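Local coordinates for biofilm-surface layer protein A (Bacillus subtilis, PDB 4BHU), which self-polymerises into a mechanically resistant, water-repellent layer on the surface of biofilms and is required for complex colony architecture, at residues F48-K53 with K71-P76. The protein carries 1 engineered substitution. Residues are numbered along the deposited sequence; the frame is centred on the assembly and turned at random.
Sequences FTANTK and KTVRVP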
ATOM      1  N   PHE I  48     -27.284  35.777 -23.622  1.00 31.16           N
ATOM      2  CA  PHE I  48     -27.487  34.566 -22.824  1.00 31.93           C
ATOM      3  C   PHE I  48     -26.730  34.605 -21.504  1.00 28.09           C
ATOM      4  O   PHE I  48     -25.621  35.149 -21.423  1.00 31.71           O
ATOM      5  CB  PHE I  48     -27.077  33.330 -23.628  1.00 30.21           C
ATOM      6  CG  PHE I  48     -27.932  33.102 -24.827  1.00 32.46           C
ATOM      7  CD1 PHE I  48     -29.082  32.349 -24.736  1.00 29.45           C
ATOM      8  CD2 PHE I  48     -27.602  33.666 -26.046  1.00 36.99           C
ATOM      9  CE1 PHE I  48     -29.878  32.153 -25.841  1.00 31.82           C
ATOM     10  CE2 PHE I  48     -28.396  33.471 -27.152  1.00 36.60           C
ATOM     11  CZ  PHE I  48     -29.535  32.712 -27.044  1.00 31.98           C
ATOM     12  N   THR I  49     -27.333  34.032 -20.471  1.00 32.73           N
ATOM     13  CA  THR I  49     -26.699  33.968 -19.161  1.00 32.96           C
ATOM     14  C   THR I  49     -27.100  32.697 -18.468  1.00 32.61           C
ATOM     15  O   THR I  49     -28.160  32.140 -18.756  1.00 34.47           O
ATOM     16  CB  THR I  49     -27.151  35.123 -18.233  1.00 37.67           C
ATOM     17  OG1 THR I  49     -28.575  35.083 -18.114  1.00 34.60           O
ATOM     18  CG2 THR I  49     -26.720  36.481 -18.781  1.00 33.95           C
ATOM     19  N   ALA I  50     -26.267  32.263 -17.522  1.00 33.95           N
ATOM     20  CA  ALA I  50     -26.544  31.068 -16.743  1.00 32.86           C
ATOM     21  C   ALA I  50     -26.831  31.474 -15.323  1.00 29.95           C
ATOM     22  O   ALA I  50     -26.312  32.489 -14.841  1.00 30.36           O
ATOM     23  CB  ALA I  50     -25.342  30.074 -16.791  1.00 35.48           C
ATOM     24  N   ASN I  51     -27.648  30.664 -14.657  1.00 31.40           N
ATOM     25  CA  ASN I  51     -27.922  30.825 -13.240  1.00 34.45           C
ATOM     26  C   ASN I  51     -28.055  29.441 -12.629  1.00 36.90           C
ATOM     27  O   ASN I  51     -27.912  28.436 -13.333  1.00 36.09           O
ATOM     28  CB  ASN I  51     -29.183  31.673 -13.013  1.00 37.12           C
ATOM     29  CG  ASN I  51     -30.437  31.050 -13.602  1.00 36.39           C
ATOM     30  OD1 ASN I  51     -30.695  29.854 -13.454  1.00 35.58           O
ATOM     31  ND2 ASN I  51     -31.237  31.875 -14.267  1.00 45.39           N
ATOM     32  N   THR I  52     -28.319  29.389 -11.328  1.00 34.85           N
ATOM     33  CA  THR I  52     -28.308  28.134 -10.579  1.00 38.06           C
ATOM     34  C   THR I  52     -29.520  27.244 -10.836  1.00 35.85           C
ATOM     35  O   THR I  52     -29.629  26.182 -10.232  1.00 40.15           O
ATOM     36  CB  THR I  52     -28.212  28.402  -9.076  1.00 38.03           C
ATOM     37  OG1 THR I  52     -29.300  29.245  -8.681  1.00 42.36           O
ATOM     38  CG2 THR I  52     -26.902  29.091  -8.745  1.00 39.59           C
ATOM     39  N   LYS I  53     -30.432  27.680 -11.709  1.00 37.85           N
ATOM     40  CA  LYS I  53     -31.527  26.814 -12.165  1.00 42.09           C
ATOM     41  C   LYS I  53     -31.078  26.046 -13.405  1.00 39.55           C
ATOM     42  O   LYS I  53     -31.715  25.088 -13.825  1.00 35.75           O
ATOM     43  CB  LYS I  53     -32.809  27.612 -12.476  1.00 44.96           C
ATOM     44  CG  LYS I  53     -33.602  28.085 -11.246  1.00 50.18           C
ATOM     45  CD  LYS I  53     -34.724  29.095 -11.619  1.00 65.11           C
ATOM     46  CE  LYS I  53     -35.938  28.426 -12.302  1.00 71.22           C
ATOM     47  NZ  LYS I  53     -37.023  29.390 -12.717  1.00 66.61           N
ATOM     48  N   LYS I  71     -22.142  34.963 -17.869  1.00 30.11           N
ATOM     49  CA  LYS I  71     -21.741  34.545 -19.216  1.00 29.41           C
ATOM     50  C   LYS I  71     -20.648  33.473 -19.253  1.00 32.03           C
ATOM     51  O   LYS I  71     -20.345  32.940 -20.324  1.00 29.42           O
ATOM     52  CB  LYS I  71     -21.249  35.739 -20.016  1.00 30.65           C
ATOM     53  CG  LYS I  71     -22.366  36.740 -20.388  1.00 36.46           C
ATOM     54  CD  LYS I  71     -21.825  37.851 -21.297  1.00 37.76           C
ATOM     55  CE  LYS I  71     -20.955  38.835 -20.514  1.00 43.77           C
ATOM     56  NZ  LYS I  71     -20.494  39.988 -21.345  1.00 48.02           N
ATOM     57  N   THR I  72     -20.047  33.187 -18.104  1.00 27.41           N
ATOM     58  CA  THR I  72     -18.991  32.169 -18.013  1.00 27.76           C
ATOM     59  C   THR I  72     -19.374  31.095 -17.019  1.00 27.36           C
ATOM     60  O   THR I  72     -19.747  31.383 -15.885  1.00 31.45           O
ATOM     61  CB  THR I  72     -17.636  32.805 -17.595  1.00 33.76           C
ATOM     62  OG1 THR I  72     -17.167  33.641 -18.658  1.00 33.45           O
ATOM     63  CG2 THR I  72     -16.565  31.721 -17.321  1.00 34.79           C
ATOM     64  N   VAL I  73     -19.267  29.846 -17.441  1.00 30.25           N
ATOM     65  CA  VAL I  73     -19.524  28.730 -16.544  1.00 26.21           C
ATOM     66  C   VAL I  73     -18.250  27.903 -16.483  1.00 28.20           C
ATOM     67  O   VAL I  73     -17.753  27.443 -17.512  1.00 27.82           O
ATOM     68  CB  VAL I  73     -20.715  27.877 -17.022  1.00 30.16           C
ATOM     69  CG1 VAL I  73     -20.921  26.707 -16.085  1.00 31.17           C
ATOM     70  CG2 VAL I  73     -21.993  28.735 -17.097  1.00 28.56           C
ATOM     71  N   ARG I  74     -17.738  27.742 -15.266  1.00 28.45           N
ATOM     72  CA  ARG I  74     -16.429  27.149 -15.006  1.00 28.39           C
ATOM     73  C   ARG I  74     -16.541  26.000 -14.012  1.00 35.34           C
ATOM     74  O   ARG I  74     -17.057  26.176 -12.896  1.00 33.23           O
ATOM     75  CB  ARG I  74     -15.544  28.203 -14.385  1.00 35.19           C
ATOM     76  CG  ARG I  74     -14.202  28.350 -14.996  1.00 41.94           C
ATOM     77  CD  ARG I  74     -13.556  29.594 -14.429  1.00 41.16           C
ATOM     78  NE  ARG I  74     -13.235  30.551 -15.476  1.00 42.81           N
ATOM     79  CZ  ARG I  74     -12.691  31.737 -15.249  1.00 45.40           C
ATOM     80  NH1 ARG I  74     -12.419  32.104 -14.006  1.00 41.58           N
ATOM     81  NH2 ARG I  74     -12.425  32.554 -16.260  1.00 52.09           N
ATOM     82  N   VAL I  75     -16.054  24.829 -14.419  1.00 28.44           N
ATOM     83  CA  VAL I  75     -16.036  23.654 -13.557  1.00 30.22           C
ATOM     84  C   VAL I  75     -14.648  23.038 -13.538  1.00 26.44           C
ATOM     85  O   VAL I  75     -14.246  22.367 -14.500  1.00 27.00           O
ATOM     86  CB  VAL I  75     -17.024  22.606 -14.023  1.00 31.23           C
ATOM     87  CG1 VAL I  75     -17.061  21.464 -13.018  1.00 33.47           C
ATOM     88  CG2 VAL I  75     -18.417  23.223 -14.173  1.00 36.67           C
ATOM     89  N   PRO I  76     -13.896  23.314 -12.468  1.00 32.59           N
ATOM     90  CA  PRO I  76     -12.571  22.727 -12.343  1.00 28.82           C
ATOM     91  C   PRO I  76     -12.755  21.223 -12.240  1.00 30.68           C
ATOM     92  O   PRO I  76     -13.702  20.746 -11.592  1.00 27.70           O
ATOM     93  CB  PRO I  76     -12.027  23.357 -11.047  1.00 33.91           C
ATOM     94  CG  PRO I  76     -12.783  24.656 -10.917  1.00 31.91           C
ATOM     95  CD  PRO I  76     -14.161  24.296 -11.391  1.00 33.76           C
TER
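In V73, chi1 of 178° sets CG1 opposite the backbone N and leaves CG2 anti to the carbonyl carbon, and CG2 is the methyl that reaches A50. K71 is turned in a similar sense: chi1 of -69° places CG beside its own backbone N, where it lies near the carbonyl of F48. Across the segments, the CB of A50 meets V73 CG2 at 3.6 Å, methyl against methyl, with both CB atoms directed at the opposing segment. The second touch is looser: K71 CG sits 3.8 Å from F48 O, a van der Waals approach of a methylene to a carbonyl oxygen. The rest of the K71 chain leads away from 48-53. No hydrogen bond links the two segments; one methyl pair and one methylene-carbonyl touch bury about 150 Å² in all. Further along, N51 OD1 accepts from the backbone N of K53 at 2.8 Å, an Asx turn, while N51 N bonds to D54. A50 has a backbone hydrogen bond to G70, just ahead of K71, which ties the loop to the turn leading into strand 72-76. At the start of that strand, K71 and T72 both face L67 in a classic beta bulge. This is structural packing within the Biofilm surface layer A domain, whose antiparallel sheets are consistent with the immunoglobulin-like fold of the E-set clan. Segment 48-53 lies in the loop between strands 39-43 and 55-56, and F48 packs its ring against Y102 and F104 of strand 100-109. Strand 72-76 lies between 66-67 and 39-43 in the five-stranded sheet; the buried A50 and V73 methyls meet between that sheet and L91 of strand 90-95 in the three-stranded sheet, whereas T49, T52 and K53 of the same loop are exposed.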